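Side-chain contacts in mannitol dehydrogenase (Pseudomonas fluorescens, PDB 1LJ8), which probably catalyses the NAD-dependent oxidation of mannitol at its second carbon, and is seen here with the dinucleotide bound: residues 129-134 with 163-168; 186-191 with 197-202. One frame throughout, in Å; residues are numbered along the deposited sequence.

Interaction 1. Residues 129-134 with 163-168. With NAD (nicotinamide-adenine-dinucleotide), chain B.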
loop_
_atom_site.group_PDB
_atom_site.type_symbol
_atom_site.label_atom_id
_atom_site.label_comp_id
_atom_site.label_asym_id
_atom_site.label_seq_id
_atom_site.Cartn_x
_atom_site.Cartn_y
_atom_site.Cartn_z
ATOM N N LEU A 129 -3.067 5.996 8.358
ATOM C CA LEU A 129 -3.746 5.524 7.168
ATOM C C LEU A 129 -3.090 4.433 6.332
ATOM O O LEU A 129 -1.886 4.502 6.064
ATOM C CB LEU A 129 -3.933 6.717 6.171
ATOM C CG LEU A 129 -4.440 8.103 6.671
ATOM C CD1 LEU A 129 -4.299 9.189 5.553
ATOM C CD2 LEU A 129 -5.919 7.946 7.128
ATOM N N THR A 130 -3.871 3.406 5.958
ATOM C CA THR A 130 -3.434 2.542 4.840
ATOM C C THR A 130 -4.759 2.456 4.038
ATOM O O THR A 130 -5.528 1.498 4.147
ATOM C CB THR A 130 -2.899 1.137 5.181
ATOM O OG1 THR A 130 -3.799 0.451 6.033
ATOM C CG2 THR A 130 -1.511 1.254 5.876
ATOM N N ILE A 131 -5.037 3.518 3.286
ATOM C CA ILE A 131 -6.299 3.615 2.500
ATOM C C ILE A 131 -6.087 3.329 1.011
ATOM O O ILE A 131 -6.985 3.555 0.189
ATOM C CB ILE A 131 -6.933 5.026 2.629
ATOM C CG1 ILE A 131 -5.953 6.130 2.147
ATOM C CG2 ILE A 131 -7.284 5.280 4.103
ATOM C CD1 ILE A 131 -6.627 7.561 2.083
ATOM N N THR A 132 -4.905 2.790 0.706
ATOM C CA THR A 132 -4.437 2.423 -0.647
ATOM C C THR A 132 -3.966 3.584 -1.504
ATOM O O THR A 132 -4.285 4.753 -1.256
ATOM C CB THR A 132 -5.452 1.525 -1.487
ATOM O OG1 THR A 132 -6.493 2.342 -2.076
ATOM C CG2 THR A 132 -6.019 0.383 -0.606
ATOM N N GLU A 133 -3.214 3.225 -2.552
ATOM C CA GLU A 133 -2.589 4.186 -3.451
ATOM C C GLU A 133 -3.530 5.196 -4.102
ATOM O O GLU A 133 -3.125 6.361 -4.312
ATOM C CB GLU A 133 -1.806 3.454 -4.561
ATOM C CG GLU A 133 -0.533 2.689 -4.078
ATOM C CD GLU A 133 -0.756 1.327 -3.446
ATOM O OE1 GLU A 133 -1.910 0.885 -3.239
ATOM O OE2 GLU A 133 0.269 0.656 -3.138
ATOM N N GLY A 134 -4.745 4.766 -4.392
ATOM C CA GLY A 134 -5.677 5.683 -5.032
ATOM C C GLY A 134 -6.650 6.332 -4.045
ATOM O O GLY A 134 -7.545 7.072 -4.491
ATOM N N LYS A 163 -18.588 9.714 4.483
ATOM C CA LYS A 163 -18.312 8.352 4.104
ATOM C C LYS A 163 -16.821 8.206 3.810
ATOM O O LYS A 163 -16.324 7.084 3.820
ATOM C CB LYS A 163 -19.065 7.956 2.852
ATOM C CG LYS A 163 -20.576 8.101 2.960
ATOM C CD LYS A 163 -21.211 7.465 1.734
ATOM C CE LYS A 163 -20.408 7.767 0.480
ATOM N NZ LYS A 163 -20.874 6.873 -0.625
ATOM N N THR A 164 -16.126 9.308 3.535
ATOM C CA THR A 164 -14.703 9.192 3.172
ATOM C C THR A 164 -13.758 9.588 4.270
ATOM O O THR A 164 -14.120 10.240 5.238
ATOM C CB THR A 164 -14.316 10.066 1.955
ATOM O OG1 THR A 164 -14.242 11.456 2.350
ATOM C CG2 THR A 164 -15.360 9.902 0.845
ATOM N N VAL A 165 -12.490 9.228 4.070
ATOM C CA VAL A 165 -11.513 9.585 5.057
ATOM C C VAL A 165 -11.473 11.115 5.273
ATOM O O VAL A 165 -11.297 11.603 6.403
ATOM C CB VAL A 165 -10.117 8.989 4.620
ATOM C CG1 VAL A 165 -9.743 9.516 3.248
ATOM C CG2 VAL A 165 -9.062 9.349 5.607
ATOM N N PHE A 166 -11.606 11.884 4.198
ATOM C CA PHE A 166 -11.554 13.338 4.361
ATOM C C PHE A 166 -12.718 13.866 5.171
ATOM O O PHE A 166 -12.523 14.733 6.011
ATOM C CB PHE A 166 -11.535 14.015 2.998
ATOM C CG PHE A 166 -10.416 13.533 2.126
ATOM C CD1 PHE A 166 -10.672 12.686 1.069
ATOM C CD2 PHE A 166 -9.102 13.871 2.435
ATOM C CE1 PHE A 166 -9.612 12.153 0.305
ATOM C CE2 PHE A 166 -8.034 13.353 1.693
ATOM C CZ PHE A 166 -8.294 12.485 0.624
ATOM N N GLY A 167 -13.917 13.357 4.900
ATOM C CA GLY A 167 -15.105 13.802 5.633
ATOM C C GLY A 167 -14.996 13.440 7.095
ATOM O O GLY A 167 -15.321 14.255 7.968
ATOM N N PHE A 168 -14.534 12.227 7.391
ATOM C CA PHE A 168 -14.384 11.836 8.790
ATOM C C PHE A 168 -13.324 12.635 9.508
ATOM O O PHE A 168 -13.519 13.059 10.662
ATOM C CB PHE A 168 -14.101 10.324 8.924
ATOM C CG PHE A 168 -15.352 9.511 8.954
ATOM C CD1 PHE A 168 -15.743 8.757 7.845
ATOM C CD2 PHE A 168 -16.200 9.571 10.083
ATOM C CE1 PHE A 168 -16.967 8.063 7.845
ATOM C CE2 PHE A 168 -17.436 8.870 10.072
ATOM C CZ PHE A 168 -17.791 8.130 8.946
HETATM P PA NAD B . -5.662 -4.868 2.148
HETATM O O1A NAD B . -6.388 -5.157 0.937
HETATM O O2A NAD B . -5.365 -5.896 3.185
HETATM O O5B NAD B . -6.380 -3.690 2.952
HETATM C C5B NAD B . -6.679 -2.430 2.276
HETATM C C4B NAD B . -7.474 -1.702 3.379
HETATM O O4B NAD B . -7.806 -0.355 2.843
HETATM C C3B NAD B . -8.895 -2.285 3.703
HETATM O O3B NAD B . -9.107 -2.067 5.109
HETATM C C2B NAD B . -9.824 -1.453 2.806
HETATM O O2B NAD B . -11.171 -1.435 3.262
HETATM C C1B NAD B . -9.198 -0.079 2.947
HETATM N N9A NAD B . -9.526 0.856 1.918
HETATM C C8A NAD B . -9.511 0.743 0.542
HETATM N N7A NAD B . -9.849 1.861 -0.058
HETATM C C5A NAD B . -10.095 2.743 0.984
HETATM C C6A NAD B . -10.474 4.089 0.932
HETATM N N6A NAD B . -10.662 4.806 -0.177
HETATM N N1A NAD B . -10.675 4.750 2.136
HETATM C C2A NAD B . -10.497 4.104 3.358
HETATM N N3A NAD B . -10.099 2.774 3.434
HETATM C C4A NAD B . -9.916 2.140 2.202
HETATM O O3 NAD B . -4.309 -4.185 1.676
HETATM P PN NAD B . -2.865 -4.087 2.375
HETATM O O1N NAD B . -2.031 -5.195 1.901
HETATM O O2N NAD B . -3.089 -3.968 3.819
HETATM O O5D NAD B . -2.266 -2.778 1.733
HETATM C C5D NAD B . -2.892 -1.544 2.062
HETATM C C4D NAD B . -1.937 -0.501 1.675
HETATM O O4D NAD B . -0.760 -0.440 2.506
HETATM C C3D NAD B . -1.405 -0.486 0.197
HETATM O O3D NAD B . -2.370 0.009 -0.723
HETATM C C2D NAD B . -0.111 0.297 0.301
HETATM O O2D NAD B . -0.333 1.691 0.139
HETATM C C1D NAD B . 0.402 -0.055 1.721
HETATM N N1N NAD B . 1.435 -1.109 1.753
HETATM C C2N NAD B . 1.196 -2.482 1.560
HETATM C C3N NAD B . 2.278 -3.323 1.527
HETATM C C7N NAD B . 2.036 -4.824 1.280
HETATM O O7N NAD B . 3.034 -5.524 1.051
HETATM N N7N NAD B . 0.819 -5.324 1.234
HETATM C C4N NAD B . 3.656 -2.806 1.669
HETATM C C5N NAD B . 3.839 -1.408 1.897
HETATM C C6N NAD B . 2.725 -0.522 1.942
#
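V165, in the first turn of helix 165-178, rests its two methyl groups against two residues at the end of strand 126-129 and just beyond it. Its CG2 meets CD2 of L129 at 3.8 Å, and its CG1 meets CD1 of I131 at 3.9 Å; both pairs of side chains cross at about a right angle. The apolar cluster continues onto I32 of the neighbouring strand. I131 divides its side chain between protein and cofactor. CB lies 3.8 Å from C2A of the NAD adenine, and the branch methyl CG2 comes closer, 3.5 Å from the same C2A. CG1 stands between the backbone N and the carbonyl carbon (chi1 58°), which turns it from the adenine and lets CD1 end on V165. Next along the loop, T132 bends OG1 back onto O of I131 at 2.6 Å, in the carbonyl plane on a lone pair, while its CG2 lies 3.7 Å from C8A of the adenine. A glycine here would probably leave that carbonyl without its hydroxyl mate and open a gap beside the adenine and O3D of the nicotinamide ribose. Farther on, E133 accepts from NAD O3D through OE1 at 2.7 Å; its OE2 is held by N191. Loops leaving the C-terminal ends of parallel strands to line the dinucleotide are typical of Rossmann-fold dehydrogenases.

Interaction 2. Residues 186-191 with 197-202; sequences VMSCDN and AVTRKA. With NAD (nicotinamide-adenine-dinucleotide), chain B.
The backbones of V186-S188, a strand, and of helical A197-A202 come nearest at S188 and T199, whose CA atoms lie 6.9 Å apart. T199 carries the helix side of the contact with both its branches. Its methyl CG2 packs on CG1 of V186 at 3.6 Å, and its OG1 lies against CB of S188 at 3.3 Å. With T199 CG2 anti to the backbone N, OG1 sits beside that N (chi1 -58°) and bonds to O of N195 one turn earlier, a bond that satisfies the buried hydroxyl within its own helix. S188 uses its oxygen elsewhere: OG accepts from N of D190 at 3.3 Å with a nearly straight N-H...O angle of 170°, an ST turn, and also bonds to Y136. This turn leads the chain from the strand to the cofactor. There O2D of the nicotinamide ribose is gripped twice, donating to OD1 of D190 at 2.8 Å and accepting from N of N191 at 2.9 Å. The D190 carboxylate is itself held by the backbone N of T132 and by Y136. The amide of N191 lies by the nicotinamide, its OD1 3.2 Å from C6N and bonded to K295. Strand 185-188 is outermost at one end of the seven-stranded sheet, beside strand 126-129; helix 195-210 packs against it through T199, which also touches L129, and reaches strand 138-139 through V198 and K201.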
loop_
_atom_site.group_PDB
_atom_site.type_symbol
_atom_site.label_atom_id
_atom_site.label_comp_id
_atom_site.label_asym_id
_atom_site.label_seq_id
_atom_site.Cartn_x
_atom_site.Cartn_y
_atom_site.Cartn_z
ATOM N N VAL A 186 -1.813 13.323 11.263
ATOM C CA VAL A 186 -2.345 12.380 10.267
ATOM C C VAL A 186 -1.092 11.738 9.654
ATOM O O VAL A 186 -0.248 12.411 9.036
ATOM C CB VAL A 186 -3.177 13.036 9.177
ATOM C CG1 VAL A 186 -3.780 11.916 8.265
ATOM C CG2 VAL A 186 -4.361 13.767 9.813
HETATM N N MSE A 187 -0.995 10.426 9.851
HETATM C CA MSE A 187 0.187 9.652 9.466
HETATM C C MSE A 187 -0.073 8.657 8.350
HETATM O O MSE A 187 -0.521 7.545 8.608
HETATM C CB MSE A 187 0.692 8.936 10.755
HETATM C CG MSE A 187 2.086 8.322 10.637
HETATM SE SE MSE A 187 2.628 7.362 12.247
HETATM C CE MSE A 187 1.529 5.736 12.122
ATOM N N SER A 188 0.276 9.017 7.112
ATOM C CA SER A 188 0.049 8.118 5.965
ATOM C C SER A 188 1.078 6.989 5.950
ATOM O O SER A 188 2.271 7.236 6.109
ATOM C CB SER A 188 0.217 8.879 4.634
ATOM O OG SER A 188 0.057 7.943 3.555
ATOM N N CYS A 189 0.603 5.770 5.751
ATOM C CA CYS A 189 1.501 4.612 5.637
ATOM C C CYS A 189 1.234 3.947 4.285
ATOM O O CYS A 189 1.403 2.729 4.128
ATOM C CB CYS A 189 1.253 3.615 6.785
ATOM S SG CYS A 189 1.656 4.344 8.376
ATOM N N ASP A 190 0.817 4.742 3.298
ATOM C CA ASP A 190 0.604 4.207 1.950
ATOM C C ASP A 190 1.796 4.443 1.018
ATOM O O ASP A 190 2.640 5.303 1.270
ATOM C CB ASP A 190 -0.665 4.827 1.318
ATOM C CG ASP A 190 -1.957 4.253 1.935
ATOM O OD1 ASP A 190 -2.163 3.021 1.750
ATOM O OD2 ASP A 190 -2.760 5.034 2.562
ATOM N N ASN A 191 1.823 3.686 -0.073
ATOM C CA ASN A 191 2.908 3.764 -1.043
ATOM C C ASN A 191 2.751 4.922 -2.018
ATOM O O ASN A 191 2.338 4.704 -3.158
ATOM C CB ASN A 191 2.935 2.463 -1.844
ATOM C CG ASN A 191 3.429 1.286 -1.040
ATOM O OD1 ASN A 191 4.253 1.429 -0.118
ATOM N ND2 ASN A 191 3.011 0.092 -1.452
ATOM N N ALA A 197 3.066 14.664 2.215
ATOM C CA ALA A 197 2.719 15.867 1.446
ATOM C C ALA A 197 1.408 15.679 0.671
ATOM O O ALA A 197 0.616 16.642 0.545
ATOM C CB ALA A 197 3.843 16.236 0.461
ATOM N N VAL A 198 1.187 14.470 0.142
ATOM C CA VAL A 198 -0.046 14.187 -0.613
ATOM C C VAL A 198 -1.250 14.239 0.351
ATOM O O VAL A 198 -2.298 14.848 0.014
ATOM C CB VAL A 198 0.023 12.802 -1.326
ATOM C CG1 VAL A 198 -1.357 12.448 -1.993
ATOM C CG2 VAL A 198 1.063 12.863 -2.481
ATOM N N THR A 199 -1.099 13.630 1.529
ATOM C CA THR A 199 -2.194 13.636 2.538
ATOM C C THR A 199 -2.529 15.087 2.898
ATOM O O THR A 199 -3.701 15.481 2.953
ATOM C CB THR A 199 -1.781 12.902 3.818
ATOM O OG1 THR A 199 -1.423 11.549 3.477
ATOM C CG2 THR A 199 -2.966 12.879 4.855
ATOM N N ARG A 200 -1.489 15.878 3.143
ATOM C CA ARG A 200 -1.677 17.298 3.442
ATOM C C ARG A 200 -2.391 18.025 2.306
ATOM O O ARG A 200 -3.379 18.735 2.554
ATOM C CB ARG A 200 -0.324 17.975 3.683
ATOM C CG ARG A 200 -0.438 19.473 4.019
ATOM C CD ARG A 200 0.958 19.969 4.389
ATOM N NE ARG A 200 1.030 21.411 4.573
ATOM C CZ ARG A 200 1.138 22.287 3.575
ATOM N NH1 ARG A 200 1.192 21.882 2.303
ATOM N NH2 ARG A 200 1.170 23.583 3.855
ATOM N N LYS A 201 -1.925 17.844 1.063
ATOM C CA LYS A 201 -2.536 18.536 -0.069
ATOM C C LYS A 201 -4.006 18.191 -0.249
ATOM O O LYS A 201 -4.853 19.077 -0.497
ATOM C CB LYS A 201 -1.793 18.212 -1.368
ATOM C CG LYS A 201 -2.231 19.079 -2.536
ATOM C CD LYS A 201 -1.490 18.586 -3.782
ATOM C CE LYS A 201 -1.551 19.600 -4.919
ATOM N NZ LYS A 201 -1.012 18.958 -6.147
ATOM N N ALA A 202 -4.307 16.901 -0.112
ATOM C CA ALA A 202 -5.662 16.439 -0.259
ATOM C C ALA A 202 -6.577 16.949 0.850
ATOM O O ALA A 202 -7.678 17.463 0.551
ATOM C CB ALA A 202 -5.670 14.908 -0.294
HETATM P PA NAD B . -5.662 -4.868 2.148
HETATM O O1A NAD B . -6.388 -5.157 0.937
HETATM O O2A NAD B . -5.365 -5.896 3.185
HETATM O O5B NAD B . -6.380 -3.690 2.952
HETATM C C5B NAD B . -6.679 -2.430 2.276
HETATM C C4B NAD B . -7.474 -1.702 3.379
HETATM O O4B NAD B . -7.806 -0.355 2.843
HETATM C C3B NAD B . -8.895 -2.285 3.703
HETATM O O3B NAD B . -9.107 -2.067 5.109
HETATM C C2B NAD B . -9.824 -1.453 2.806
HETATM O O2B NAD B . -11.171 -1.435 3.262
HETATM C C1B NAD B . -9.198 -0.079 2.947
HETATM N N9A NAD B . -9.526 0.856 1.918
HETATM C C8A NAD B . -9.511 0.743 0.542
HETATM N N7A NAD B . -9.849 1.861 -0.058
HETATM C C5A NAD B . -10.095 2.743 0.984
HETATM C C6A NAD B . -10.474 4.089 0.932
HETATM N N6A NAD B . -10.662 4.806 -0.177
HETATM N N1A NAD B . -10.675 4.750 2.136
HETATM C C2A NAD B . -10.497 4.104 3.358
HETATM N N3A NAD B . -10.099 2.774 3.434
HETATM C C4A NAD B . -9.916 2.140 2.202
HETATM O O3 NAD B . -4.309 -4.185 1.676
HETATM P PN NAD B . -2.865 -4.087 2.375
HETATM O O1N NAD B . -2.031 -5.195 1.901
HETATM O O2N NAD B . -3.089 -3.968 3.819
HETATM O O5D NAD B . -2.266 -2.778 1.733
HETATM C C5D NAD B . -2.892 -1.544 2.062
HETATM C C4D NAD B . -1.937 -0.501 1.675
HETATM O O4D NAD B . -0.760 -0.440 2.506
HETATM C C3D NAD B . -1.405 -0.486 0.197
HETATM O O3D NAD B . -2.370 0.009 -0.723
HETATM C C2D NAD B . -0.111 0.297 0.301
HETATM O O2D NAD B . -0.333 1.691 0.139
HETATM C C1D NAD B . 0.402 -0.055 1.721
HETATM N N1N NAD B . 1.435 -1.109 1.753
HETATM C C2N NAD B . 1.196 -2.482 1.560
HETATM C C3N NAD B . 2.278 -3.323 1.527
HETATM C C7N NAD B . 2.036 -4.824 1.280
HETATM O O7N NAD B . 3.034 -5.524 1.051
HETATM N N7N NAD B . 0.819 -5.324 1.234
HETATM C C4N NAD B . 3.656 -2.806 1.669
HETATM C C5N NAD B . 3.839 -1.408 1.897
HETATM C C6N NAD B . 2.725 -0.522 1.942
#

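Following the chain from its N terminus, strand 126-129 runs into the 129-134 loop, and interaction 1 closes the excursion through strands 138-139 and 144-145 and helix 150-157 when helix 165-178 returns. That helix leads on to strand 185-188, after which interaction 2 closes the much shorter link to helix 195-210. The two contacts are therefore in series, neither nested nor crossed. In space they meet: O of L129 and N of C189 are 2.8 Å apart, a probable hydrogen bond between the adjacent strand ends; N of I131 and OD2 of D190, also 2.8 Å apart, probably bond across the loops; and CE2 of F166 packs on CB of A202, joining the two helices. Both loops reach the same NAD.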